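Alpha,alpha-trehalose-phosphate synthase (UDP-forming) (Burkholderia xenovorans, PDB 5HXA) belongs to glycosyltransferase family 20, whose members have the two-domain GT-B fold. Local coordinates at residues A[94-97]-A[103-106]; A[267-272]-A[280-285]; A[322-327]-A[342-347]; A[376-381]-A[442-447]. All blocks are in the same frame, centred on the assembly; numbering follows the deposited sequence.

Contact 1: residues A[94-97]-A[103-106]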
loop_
_atom_site.group_PDB
_atom_site.type_symbol
_atom_site.label_atom_id
_atom_site.label_comp_id
_atom_site.label_asym_id
_atom_site.label_seq_id
_atom_site.Cartn_x
_atom_site.Cartn_y
_atom_site.Cartn_z
ATOM N N TRP A 94 -1.449 11.590 -6.505
ATOM C CA TRP A 94 -2.246 11.722 -5.286
ATOM C C TRP A 94 -2.688 10.374 -4.723
ATOM O O TRP A 94 -2.412 10.110 -3.539
ATOM C CB TRP A 94 -3.450 12.645 -5.526
ATOM C CG TRP A 94 -4.355 12.685 -4.308
ATOM C CD1 TRP A 94 -5.352 11.789 -3.973
ATOM C CD2 TRP A 94 -4.315 13.647 -3.260
ATOM N NE1 TRP A 94 -5.930 12.155 -2.779
ATOM C CE2 TRP A 94 -5.318 13.294 -2.323
ATOM C CE3 TRP A 94 -3.538 14.784 -3.022
ATOM C CZ2 TRP A 94 -5.555 14.037 -1.172
ATOM C CZ3 TRP A 94 -3.778 15.526 -1.873
ATOM C CH2 TRP A 94 -4.780 15.149 -0.964
ATOM N N PRO A 95 -3.355 9.484 -5.474
ATOM C CA PRO A 95 -3.759 8.208 -4.853
ATOM C C PRO A 95 -2.583 7.351 -4.410
ATOM O O PRO A 95 -2.626 6.765 -3.320
ATOM C CB PRO A 95 -4.595 7.523 -5.949
ATOM C CG PRO A 95 -4.201 8.188 -7.219
ATOM C CD PRO A 95 -3.877 9.611 -6.850
ATOM N N THR A 96 -1.519 7.263 -5.214
ATOM C CA THR A 96 -0.374 6.436 -4.827
ATOM C C THR A 96 0.339 6.983 -3.590
ATOM O O THR A 96 0.710 6.217 -2.687
ATOM C CB THR A 96 0.607 6.321 -5.996
ATOM O OG1 THR A 96 -0.072 5.756 -7.117
ATOM C CG2 THR A 96 1.773 5.398 -5.628
ATOM N N PHE A 97 0.565 8.299 -3.530
ATOM C CA PHE A 97 1.240 8.849 -2.354
ATOM C C PHE A 97 0.394 8.696 -1.089
ATOM O O PHE A 97 0.945 8.753 0.014
ATOM C CB PHE A 97 1.586 10.338 -2.547
ATOM C CG PHE A 97 2.816 10.595 -3.397
ATOM C CD1 PHE A 97 3.186 9.723 -4.423
ATOM C CD2 PHE A 97 3.597 11.720 -3.162
ATOM C CE1 PHE A 97 4.310 9.983 -5.208
ATOM C CE2 PHE A 97 4.727 11.988 -3.932
ATOM C CZ PHE A 97 5.086 11.118 -4.956
ATOM N N LEU A 103 -6.204 2.696 -6.772
ATOM C CA LEU A 103 -7.022 3.741 -7.376
ATOM C C LEU A 103 -6.259 4.566 -8.405
ATOM O O LEU A 103 -6.872 5.387 -9.093
ATOM C CB LEU A 103 -7.570 4.671 -6.288
ATOM C CG LEU A 103 -8.508 4.016 -5.267
ATOM C CD1 LEU A 103 -8.913 5.018 -4.181
ATOM C CD2 LEU A 103 -9.736 3.428 -5.968
ATOM N N SER A 104 -4.952 4.362 -8.521
ATOM C CA SER A 104 -4.113 5.116 -9.438
ATOM C C SER A 104 -4.280 4.603 -10.864
ATOM O O SER A 104 -4.553 3.426 -11.098
ATOM C CB SER A 104 -2.647 5.009 -9.013
ATOM O OG SER A 104 -1.785 5.818 -9.803
ATOM N N ARG A 105 -4.122 5.505 -11.822
ATOM C CA ARG A 105 -4.091 5.138 -13.229
ATOM C C ARG A 105 -2.942 5.893 -13.870
ATOM O O ARG A 105 -2.750 7.079 -13.597
ATOM C CB ARG A 105 -5.417 5.477 -13.931
ATOM C CG ARG A 105 -6.628 4.721 -13.382
ATOM C CD ARG A 105 -6.542 3.209 -13.615
ATOM N NE ARG A 105 -7.747 2.512 -13.156
ATOM C CZ ARG A 105 -7.942 2.090 -11.907
ATOM N NH1 ARG A 105 -7.012 2.285 -10.980
ATOM N NH2 ARG A 105 -9.069 1.469 -11.584
ATOM N N TYR A 106 -2.173 5.214 -14.708
ATOM C CA TYR A 106 -1.027 5.835 -15.353
ATOM C C TYR A 106 -1.279 5.940 -16.847
ATOM O O TYR A 106 -1.747 4.986 -17.477
ATOM C CB TYR A 106 0.268 5.054 -15.099
ATOM C CG TYR A 106 1.432 5.656 -15.855
ATOM C CD1 TYR A 106 1.943 6.905 -15.495
ATOM C CD2 TYR A 106 1.987 5.007 -16.951
ATOM C CE1 TYR A 106 2.992 7.479 -16.193
ATOM C CE2 TYR A 106 3.039 5.569 -17.654
ATOM C CZ TYR A 106 3.535 6.808 -17.269
ATOM O OH TYR A 106 4.571 7.379 -17.965
#
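Leu-103 meets the end of helix 78-97 through its CB, which lies 4.1 Å from CB of Pro-95. Beyond this touch the side chain rests on Tyr-275, a residue that Pro-95 also touches. Ser-104 comes next and sits closest to the helix: its CA is 3.8 Å from CG of Pro-95 and its CB 4.0 Å from the same atom, so the compact pyrrolidine ring packs between helix and returning chain. A proline suits this place because its ring is a rigid apolar wedge, and because it has no N-H to give to the preceding turn, where the helix is kinked. With OG of Ser-104 anti to its own backbone N (chi1 -175°), the hydroxyls of Ser-104 and Thr-96 come within 3.2 Å of each other, OG to OG1, and both are hydrogen-bonded to the carbonyl oxygen of Thr-92. Arg-105 turns its CB away from the helix, its NH1 shared between O of Ser-104, approached from above the carbonyl plane, and O of Asp-102. Tyr-106 then leads to the second subunit, packing on its Phe-413. The arrangement is a loop joining helix 78-97 to helix 108-126, folded back against the last turn of the first helix, in the N-terminal part of the GT-B fold.

Contact 2: residues A[267-272]-A[280-285]; sequences IMSVDR and VERFQA
Arg-282 reaches from helix 279-292 to the end of strand 265-270 and carries the contact, mostly through its guanidinium group. The tight part is at NH1, which donates to OG of Ser-269 at 2.8 Å; the bond is bent, 140° at the hydrogen, and the oxygen is tilted from the guanidinium plane. Serine fits here because its short side chain, with OG anti to the backbone N, sets a hydroxyl directly before the arginine, and the same OG is hydrogen-bonded to Gln-304 on the next strand. The salt bridge is longer but straighter: in the conformer of Asp-271 described here, one of two, NH2 of Arg-282 stands 3.2 Å from OD2 of Asp-271 with an angle of 165°. That carboxylate is met on its anti side, its plane turned 72° from that of the guanidinium. These bonds join the first strand and the helix of a beta-alpha-beta unit, strand 265-270, helix 279-292 and strand 300-305, in the Rossmann-like C-terminal half of the GT-B fold. Lys-277 adds to the network from the connecting loop, pairing with OD1 of Asp-271 and accepting from NH2 of Arg-282 through its backbone oxygen. On the looser side a single water, 3.0 Å from N of Val-270, accepts its N-H and takes a weak bond from NH1 of Arg-282, linking the two beside the direct bonds.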
loop_
_atom_site.group_PDB
_atom_site.type_symbol
_atom_site.label_atom_id
_atom_site.label_comp_id
_atom_site.label_asym_id
_atom_site.label_seq_id
_atom_site.Cartn_x
_atom_site.Cartn_y
_atom_site.Cartn_z
ATOM N N ILE A 267 -19.974 15.356 18.529
ATOM C CA ILE A 267 -18.740 14.883 17.904
ATOM C C ILE A 267 -18.632 15.560 16.548
ATOM O O ILE A 267 -19.540 15.450 15.723
ATOM C CB ILE A 267 -18.724 13.357 17.738
ATOM C CG1 ILE A 267 -18.971 12.650 19.073
ATOM C CG2 ILE A 267 -17.379 12.911 17.139
ATOM C CD1 ILE A 267 -19.213 11.138 18.914
ATOM N N MET A 268 -17.537 16.268 16.310
ATOM C CA MET A 268 -17.383 17.055 15.099
ATOM C C MET A 268 -16.297 16.442 14.223
ATOM O O MET A 268 -15.192 16.153 14.695
ATOM C CB MET A 268 -17.050 18.508 15.446
ATOM C CG MET A 268 -16.717 19.360 14.254
ATOM S SD MET A 268 -18.198 19.627 13.263
ATOM C CE MET A 268 -19.133 20.693 14.357
ATOM N N SER A 269 -16.612 16.271 12.943
ATOM C CA SER A 269 -15.708 15.678 11.968
ATOM C C SER A 269 -15.778 16.528 10.709
ATOM O O SER A 269 -16.871 16.775 10.185
ATOM C CB SER A 269 -16.114 14.215 11.711
ATOM O OG SER A 269 -15.386 13.636 10.652
ATOM N N VAL A 270 -14.634 17.038 10.253
ATOM C CA VAL A 270 -14.587 17.932 9.096
ATOM C C VAL A 270 -13.476 17.437 8.177
ATOM O O VAL A 270 -12.319 17.344 8.601
ATOM C CB VAL A 270 -14.333 19.397 9.508
ATOM C CG1 VAL A 270 -14.300 20.311 8.277
ATOM C CG2 VAL A 270 -15.378 19.882 10.519
ATOM N N ASP A 271 -13.815 17.105 6.932
ATOM C CA ASP A 271 -12.754 16.781 6.000
ATOM C C ASP A 271 -13.293 16.811 4.583
ATOM O O ASP A 271 -14.492 16.716 4.319
ATOM C CB ASP A 271 -12.087 15.426 6.314
ATOM C CG ASP A 271 -10.635 15.581 6.812
ATOM O OD1 ASP A 271 -9.881 16.397 6.240
ATOM O OD2 ASP A 271 -10.241 14.895 7.783
ATOM N N ARG A 272 -12.354 17.040 3.675
ATOM C CA ARG A 272 -12.678 16.946 2.265
ATOM C C ARG A 272 -13.124 15.518 1.974
ATOM O O ARG A 272 -12.756 14.574 2.681
ATOM C CB ARG A 272 -11.460 17.322 1.423
ATOM C CG ARG A 272 -11.779 18.125 0.176
ATOM C CD ARG A 272 -10.490 18.555 -0.497
ATOM N NE ARG A 272 -9.413 17.630 -0.157
ATOM C CZ ARG A 272 -9.029 16.608 -0.914
ATOM N NH1 ARG A 272 -9.619 16.372 -2.080
ATOM N NH2 ARG A 272 -8.046 15.823 -0.501
ATOM N N VAL A 280 -16.153 6.621 5.758
ATOM C CA VAL A 280 -16.995 5.452 6.011
ATOM C C VAL A 280 -16.610 4.792 7.333
ATOM O O VAL A 280 -17.476 4.423 8.138
ATOM C CB VAL A 280 -16.901 4.452 4.841
ATOM C CG1 VAL A 280 -17.482 3.116 5.253
ATOM C CG2 VAL A 280 -17.636 4.988 3.607
ATOM N N GLU A 281 -15.308 4.628 7.575
ATOM C CA GLU A 281 -14.861 4.047 8.835
ATOM C C GLU A 281 -15.253 4.931 10.011
ATOM O O GLU A 281 -15.618 4.428 11.079
ATOM C CB GLU A 281 -13.345 3.826 8.813
ATOM C CG GLU A 281 -12.867 2.698 7.867
ATOM C CD GLU A 281 -12.777 3.120 6.402
ATOM O OE1 GLU A 281 -13.098 4.283 6.074
ATOM O OE2 GLU A 281 -12.382 2.280 5.574
ATOM N N ARG A 282 -15.156 6.253 9.845
ATOM C CA ARG A 282 -15.590 7.156 10.907
ATOM C C ARG A 282 -17.052 6.916 11.265
ATOM O O ARG A 282 -17.400 6.829 12.449
ATOM C CB ARG A 282 -15.372 8.618 10.502
ATOM C CG ARG A 282 -14.087 9.168 11.066
ATOM C CD ARG A 282 -13.878 10.575 10.661
ATOM N NE ARG A 282 -12.693 10.697 9.835
ATOM C CZ ARG A 282 -12.150 11.859 9.531
ATOM N NH1 ARG A 282 -12.703 12.973 10.002
ATOM N NH2 ARG A 282 -11.066 11.911 8.771
ATOM N N PHE A 283 -17.921 6.812 10.248
ATOM C CA PHE A 283 -19.340 6.554 10.505
ATOM C C PHE A 283 -19.539 5.202 11.173
ATOM O O PHE A 283 -20.350 5.068 12.097
ATOM C CB PHE A 283 -20.148 6.587 9.204
ATOM C CG PHE A 283 -20.338 7.967 8.613
ATOM C CD1 PHE A 283 -19.613 9.052 9.068
ATOM C CD2 PHE A 283 -21.248 8.162 7.580
ATOM C CE1 PHE A 283 -19.801 10.326 8.506
ATOM C CE2 PHE A 283 -21.444 9.431 7.022
ATOM C CZ PHE A 283 -20.706 10.505 7.482
ATOM N N GLN A 284 -18.821 4.180 10.699
ATOM C CA GLN A 284 -19.027 2.834 11.224
ATOM C C GLN A 284 -18.565 2.708 12.673
ATOM O O GLN A 284 -19.166 1.961 13.451
ATOM C CB GLN A 284 -18.315 1.826 10.331
ATOM C CG GLN A 284 -19.092 1.591 9.031
ATOM C CD GLN A 284 -18.358 0.686 8.071
ATOM O OE1 GLN A 284 -17.210 0.306 8.311
ATOM N NE2 GLN A 284 -19.015 0.341 6.969
ATOM N N ALA A 285 -17.491 3.409 13.056
ATOM C CA ALA A 285 -17.078 3.345 14.460
ATOM C C ALA A 285 -18.047 4.115 15.352
ATOM O O ALA A 285 -18.245 3.745 16.517
ATOM C CB ALA A 285 -15.652 3.880 14.631
HETATM O O HOH W 1 -12.244 15.541 11.199
#

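Contact 3: residues A[322-327]-A[342-347]; sequences TLEGEA and IQYLNR
Leu-323 points into the interface and brings CD2 to 4.0 Å from CE1 of Tyr-344. Its CG is anti to the backbone N (chi1 -171°), and the branched end is shared between this ring and Phe-283 of helix 279-292, a place suited to an apolar side chain with two methyls. Glu-324 works on the other flank of the tyrosine. Its chain runs extended beyond CG, with CG 3.5 Å from CE2 of Tyr-344, so that the aliphatic part lies against the ring and the carboxylate arrives at the phenol. There OH of Tyr-344 donates to OE1 of Glu-324 at 3.1 Å, on the anti side of the carboxylate and somewhat out of its plane; the carboxylate and ring planes are 69° apart. OE1 is also in a salt bridge with Arg-320 one turn earlier, which probably keeps the glutamate ionised. Helix and strand here belong to a beta-alpha-beta unit, strand 300-305, helix 314-334 and strand 342-345, in which the helix segment runs at 150° to the strand with their axes 9.9 Å apart. Strand 342-345 lies at one margin of the parallel sheet. Further along the helix comes Ala-327, whose CB is 4.4 Å from CG2 of Ile-342. The small side chain lets the backbones draw near, with CA of Ala-327 only 6.3 Å from CA of Ile-342, and Ile-342 also packs on Ile-330 and on Phe-286 of helix 279-292.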
loop_
_atom_site.group_PDB
_atom_site.type_symbol
_atom_site.label_atom_id
_atom_site.label_comp_id
_atom_site.label_asym_id
_atom_site.label_seq_id
_atom_site.Cartn_x
_atom_site.Cartn_y
_atom_site.Cartn_z
ATOM N N THR A 322 -21.088 6.136 -1.576
ATOM C CA THR A 322 -20.910 5.176 -0.489
ATOM C C THR A 322 -21.160 5.823 0.864
ATOM O O THR A 322 -21.906 5.288 1.696
ATOM C CB THR A 322 -19.495 4.586 -0.542
ATOM O OG1 THR A 322 -19.297 3.942 -1.802
ATOM C CG2 THR A 322 -19.296 3.583 0.571
ATOM N N LEU A 323 -20.516 6.968 1.112
ATOM C CA LEU A 323 -20.679 7.658 2.386
ATOM C C LEU A 323 -22.129 8.073 2.616
ATOM O O LEU A 323 -22.655 7.941 3.731
ATOM C CB LEU A 323 -19.769 8.887 2.424
ATOM C CG LEU A 323 -19.690 9.563 3.783
ATOM C CD1 LEU A 323 -19.002 8.615 4.769
ATOM C CD2 LEU A 323 -18.975 10.904 3.688
ATOM N N GLU A 324 -22.775 8.617 1.584
ATOM C CA GLU A 324 -24.165 9.048 1.717
ATOM C C GLU A 324 -25.076 7.879 2.083
ATOM O O GLU A 324 -25.952 8.014 2.946
ATOM C CB GLU A 324 -24.609 9.743 0.421
ATOM C CG GLU A 324 -23.990 11.145 0.348
ATOM C CD GLU A 324 -24.080 11.830 -0.997
ATOM O OE1 GLU A 324 -23.690 13.022 -1.044
ATOM O OE2 GLU A 324 -24.537 11.216 -1.986
ATOM N N GLY A 325 -24.852 6.712 1.479
ATOM C CA GLY A 325 -25.641 5.545 1.843
ATOM C C GLY A 325 -25.385 5.077 3.267
ATOM O O GLY A 325 -26.301 4.600 3.941
ATOM N N GLU A 326 -24.136 5.197 3.744
ATOM C CA GLU A 326 -23.828 4.804 5.122
ATOM C C GLU A 326 -24.506 5.724 6.130
ATOM O O GLU A 326 -25.023 5.256 7.151
ATOM C CB GLU A 326 -22.307 4.782 5.353
ATOM C CG GLU A 326 -21.619 3.504 4.888
ATOM C CD GLU A 326 -22.114 2.264 5.618
ATOM O OE1 GLU A 326 -22.992 1.557 5.079
ATOM O OE2 GLU A 326 -21.646 2.002 6.740
ATOM N N ALA A 327 -24.535 7.031 5.863
ATOM C CA ALA A 327 -25.304 7.925 6.725
ATOM C C ALA A 327 -26.781 7.534 6.739
ATOM O O ALA A 327 -27.409 7.467 7.803
ATOM C CB ALA A 327 -25.132 9.376 6.276
ATOM N N ILE A 342 -26.432 10.962 12.766
ATOM C CA ILE A 342 -25.378 11.527 11.924
ATOM C C ILE A 342 -25.975 12.676 11.123
ATOM O O ILE A 342 -26.870 12.464 10.296
ATOM C CB ILE A 342 -24.779 10.476 10.974
ATOM C CG1 ILE A 342 -24.150 9.322 11.768
ATOM C CG2 ILE A 342 -23.768 11.137 10.021
ATOM C CD1 ILE A 342 -23.548 8.222 10.866
ATOM N N GLN A 343 -25.483 13.881 11.359
ATOM C CA GLN A 343 -25.868 15.044 10.578
ATOM C C GLN A 343 -24.766 15.299 9.571
ATOM O O GLN A 343 -23.702 15.812 9.925
ATOM C CB GLN A 343 -26.081 16.269 11.461
ATOM C CG GLN A 343 -27.341 16.219 12.286
ATOM C CD GLN A 343 -27.487 17.463 13.110
ATOM O OE1 GLN A 343 -27.667 18.561 12.576
ATOM N NE2 GLN A 343 -27.372 17.312 14.410
ATOM N N TYR A 344 -25.033 14.958 8.324
ATOM C CA TYR A 344 -24.065 15.056 7.244
ATOM C C TYR A 344 -24.374 16.302 6.428
ATOM O O TYR A 344 -25.515 16.492 5.993
ATOM C CB TYR A 344 -24.144 13.793 6.384
ATOM C CG TYR A 344 -23.513 13.863 5.009
ATOM C CD1 TYR A 344 -22.132 13.929 4.854
ATOM C CD2 TYR A 344 -24.305 13.825 3.861
ATOM C CE1 TYR A 344 -21.552 13.974 3.581
ATOM C CE2 TYR A 344 -23.740 13.870 2.587
ATOM C CZ TYR A 344 -22.363 13.937 2.458
ATOM O OH TYR A 344 -21.808 13.977 1.200
ATOM N N LEU A 345 -23.369 17.162 6.238
ATOM C CA LEU A 345 -23.545 18.422 5.517
ATOM C C LEU A 345 -22.468 18.547 4.451
ATOM O O LEU A 345 -21.270 18.526 4.761
ATOM C CB LEU A 345 -23.492 19.630 6.466
ATOM C CG LEU A 345 -24.589 19.745 7.532
ATOM C CD1 LEU A 345 -24.167 19.023 8.780
ATOM C CD2 LEU A 345 -24.864 21.202 7.851
ATOM N N ASN A 346 -22.895 18.695 3.206
ATOM C CA ASN A 346 -21.991 18.784 2.065
ATOM C C ASN A 346 -21.864 20.255 1.666
ATOM O O ASN A 346 -22.456 20.728 0.702
ATOM C CB ASN A 346 -22.510 17.901 0.923
ATOM C CG ASN A 346 -21.553 17.819 -0.241
ATOM O OD1 ASN A 346 -21.968 17.679 -1.390
ATOM N ND2 ASN A 346 -20.261 17.898 0.048
ATOM N N ARG A 347 -21.113 20.993 2.480
ATOM C CA ARG A 347 -20.971 22.428 2.268
ATOM C C ARG A 347 -19.728 22.940 2.985
ATOM O O ARG A 347 -19.143 22.263 3.833
ATOM C CB ARG A 347 -22.215 23.185 2.735
ATOM C CG ARG A 347 -22.478 23.103 4.214
ATOM C CD ARG A 347 -23.348 24.273 4.629
ATOM N NE ARG A 347 -22.578 25.516 4.637
ATOM C CZ ARG A 347 -23.092 26.728 4.839
ATOM N NH1 ARG A 347 -24.393 26.875 5.047
ATOM N NH2 ARG A 347 -22.300 27.796 4.831
#

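Contact 4: residues A[376-381]-A[442-447]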
loop_
_atom_site.group_PDB
_atom_site.type_symbol
_atom_site.label_atom_id
_atom_site.label_comp_id
_atom_site.label_asym_id
_atom_site.label_seq_id
_atom_site.Cartn_x
_atom_site.Cartn_y
_atom_site.Cartn_z
ATOM N N VAL A 376 -6.658 20.017 10.548
ATOM C CA VAL A 376 -7.925 20.070 11.275
ATOM C C VAL A 376 -7.730 19.630 12.724
ATOM O O VAL A 376 -8.342 20.191 13.640
ATOM C CB VAL A 376 -8.995 19.226 10.547
ATOM C CG1 VAL A 376 -10.180 18.900 11.468
ATOM C CG2 VAL A 376 -9.505 19.968 9.311
ATOM N N ALA A 377 -6.855 18.641 12.960
ATOM C CA ALA A 377 -6.608 18.191 14.330
ATOM C C ALA A 377 -6.002 19.303 15.180
ATOM O O ALA A 377 -6.398 19.497 16.339
ATOM C CB ALA A 377 -5.688 16.969 14.334
ATOM N N LYS A 378 -5.025 20.031 14.626
ATOM C CA LYS A 378 -4.407 21.126 15.372
ATOM C C LYS A 378 -5.396 22.269 15.581
ATOM O O LYS A 378 -5.495 22.821 16.684
ATOM C CB LYS A 378 -3.157 21.615 14.639
ATOM C CG LYS A 378 -2.092 20.521 14.436
ATOM C CD LYS A 378 -0.747 21.083 13.976
ATOM C CE LYS A 378 0.260 19.934 13.778
ATOM N NZ LYS A 378 1.579 20.408 13.268
ATOM N N GLU A 379 -6.160 22.613 14.535
ATOM C CA GLU A 379 -7.141 23.691 14.634
ATOM C C GLU A 379 -8.234 23.365 15.642
ATOM O O GLU A 379 -8.657 24.243 16.408
ATOM C CB GLU A 379 -7.754 23.963 13.256
ATOM C CG GLU A 379 -6.739 24.464 12.254
ATOM C CD GLU A 379 -7.252 24.423 10.823
ATOM O OE1 GLU A 379 -8.298 23.794 10.573
ATOM O OE2 GLU A 379 -6.595 25.021 9.957
ATOM N N TYR A 380 -8.718 22.117 15.640
ATOM C CA TYR A 380 -9.745 21.708 16.596
ATOM C C TYR A 380 -9.279 21.952 18.021
ATOM O O TYR A 380 -10.027 22.488 18.852
ATOM C CB TYR A 380 -10.111 20.216 16.433
ATOM C CG TYR A 380 -11.010 19.768 17.577
ATOM C CD1 TYR A 380 -12.378 20.042 17.557
ATOM C CD2 TYR A 380 -10.483 19.131 18.703
ATOM C CE1 TYR A 380 -13.202 19.678 18.623
ATOM C CE2 TYR A 380 -11.295 18.762 19.780
ATOM C CZ TYR A 380 -12.652 19.047 19.735
ATOM O OH TYR A 380 -13.452 18.698 20.796
ATOM N N VAL A 381 -8.049 21.532 18.331
ATOM C CA VAL A 381 -7.539 21.676 19.694
ATOM C C VAL A 381 -7.362 23.147 20.045
ATOM O O VAL A 381 -7.814 23.605 21.102
ATOM C CB VAL A 381 -6.230 20.884 19.867
ATOM C CG1 VAL A 381 -5.616 21.144 21.264
ATOM C CG2 VAL A 381 -6.503 19.391 19.678
ATOM N N ALA A 442 1.063 23.378 24.123
ATOM C CA ALA A 442 2.446 23.810 24.331
ATOM C C ALA A 442 3.344 23.518 23.134
ATOM O O ALA A 442 4.042 24.443 22.680
ATOM C CB ALA A 442 3.001 23.188 25.619
ATOM N N PRO A 443 3.395 22.300 22.577
ATOM C CA PRO A 443 4.235 22.100 21.386
ATOM C C PRO A 443 3.691 22.794 20.149
ATOM O O PRO A 443 4.484 23.173 19.277
ATOM C CB PRO A 443 4.259 20.571 21.220
ATOM C CG PRO A 443 3.003 20.120 21.850
ATOM C CD PRO A 443 2.815 21.024 23.033
ATOM N N MET A 444 2.372 22.996 20.047
ATOM C CA MET A 444 1.853 23.754 18.909
ATOM C C MET A 444 2.300 25.210 18.958
ATOM O O MET A 444 2.519 25.824 17.905
ATOM C CB MET A 444 0.326 23.680 18.850
ATOM C CG MET A 444 -0.213 22.314 18.427
ATOM S SD MET A 444 -1.900 22.416 17.797
ATOM C CE MET A 444 -2.836 22.764 19.281
ATOM N N ARG A 445 2.424 25.779 20.159
ATOM C CA ARG A 445 2.967 27.127 20.286
ATOM C C ARG A 445 4.454 27.143 19.967
ATOM O O ARG A 445 4.960 28.090 19.351
ATOM C CB ARG A 445 2.735 27.668 21.699
ATOM C CG ARG A 445 1.294 27.987 22.025
ATOM C CD ARG A 445 1.179 28.684 23.375
ATOM N NE ARG A 445 -0.210 29.001 23.685
ATOM C CZ ARG A 445 -0.917 28.391 24.629
ATOM N NH1 ARG A 445 -0.355 27.445 25.375
ATOM N NH2 ARG A 445 -2.179 28.740 24.834
ATOM N N GLU A 446 5.171 26.104 20.388
ATOM C CA GLU A 446 6.617 26.084 20.196
ATOM C C GLU A 446 6.971 25.800 18.742
ATOM O O GLU A 446 7.908 26.391 18.194
ATOM C CB GLU A 446 7.234 25.048 21.136
ATOM C CG GLU A 446 8.716 24.829 20.965
ATOM C CD GLU A 446 9.293 24.000 22.092
ATOM O OE1 GLU A 446 10.160 24.517 22.827
ATOM O OE2 GLU A 446 8.859 22.839 22.257
ATOM N N ASN A 447 6.217 24.930 18.085
ATOM C CA ASN A 447 6.475 24.662 16.676
ATOM C C ASN A 447 5.357 25.239 15.820
ATOM O O ASN A 447 4.715 24.523 15.049
ATOM C CB ASN A 447 6.654 23.157 16.460
ATOM C CG ASN A 447 7.733 22.590 17.373
ATOM O OD1 ASN A 447 7.446 21.843 18.313
ATOM N ND2 ASN A 447 8.975 22.999 17.136
HETATM O O HOH W 2 2.498 21.938 15.479
#
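Met-444 lays its thioether over the backbone and CB of Lys-378, with SD 3.5 Å from that CB and 3.7 Å from CA of the same residue. Bending at the last torsion (chi3 -71°) turns the terminal methyl along helix 375-382, so that CE reaches CG1 of Val-381 at 3.8 Å, one turn further on. A methionine suits the place: its flexible, unbranched chain can span the distance between two helices whose nearest CA atoms, those of Lys-378 and Met-444, are 7.7 Å apart. Val-381 offers a compact branched surface, and its side chain also packs on Leu-392 of the neighbouring strand. Lys-378 gives only its aliphatic base to the sulfur. The rest of its chain is extended and takes the buried ammonium to the carbonyl oxygen of Ile-234 and to OE1 of Gln-403. A water 2.8 Å from NZ of Lys-378 also accepts from it and gives a weak bond to O of Asn-447, just past the end of helix 430-446. Leu-404 and Pro-238 close round the methionine. This is apolar helix-to-helix packing through one long side chain, joining helix 375-382, which lies against the parallel sheet of the C-terminal GT-B domain, to the end of helix 430-446.

Overall arrangement
From the N terminus, contact 1 comes first and closes the loop between helices 78-97 and 108-126. The chain then completes the first, mixed sheet before contact 2 closes the loop from strand 265-270 to helix 279-292. Contact 3 closes the connection from helix 314-334 to strand 342-345 of the second, parallel sheet, and contact 4 spans the longest interval, about 60 residues, to bring helix 430-446 back to helix 375-382. All four lie in series; none nests or crosses. Contacts 2 and 3 adjoin, their centres 9 Å apart, with Phe-283 packed on Leu-323. Contact 1 meets contact 2 where Trp-94 touches Arg-272, and Val-270 touches Val-376 between contacts 2 and 4.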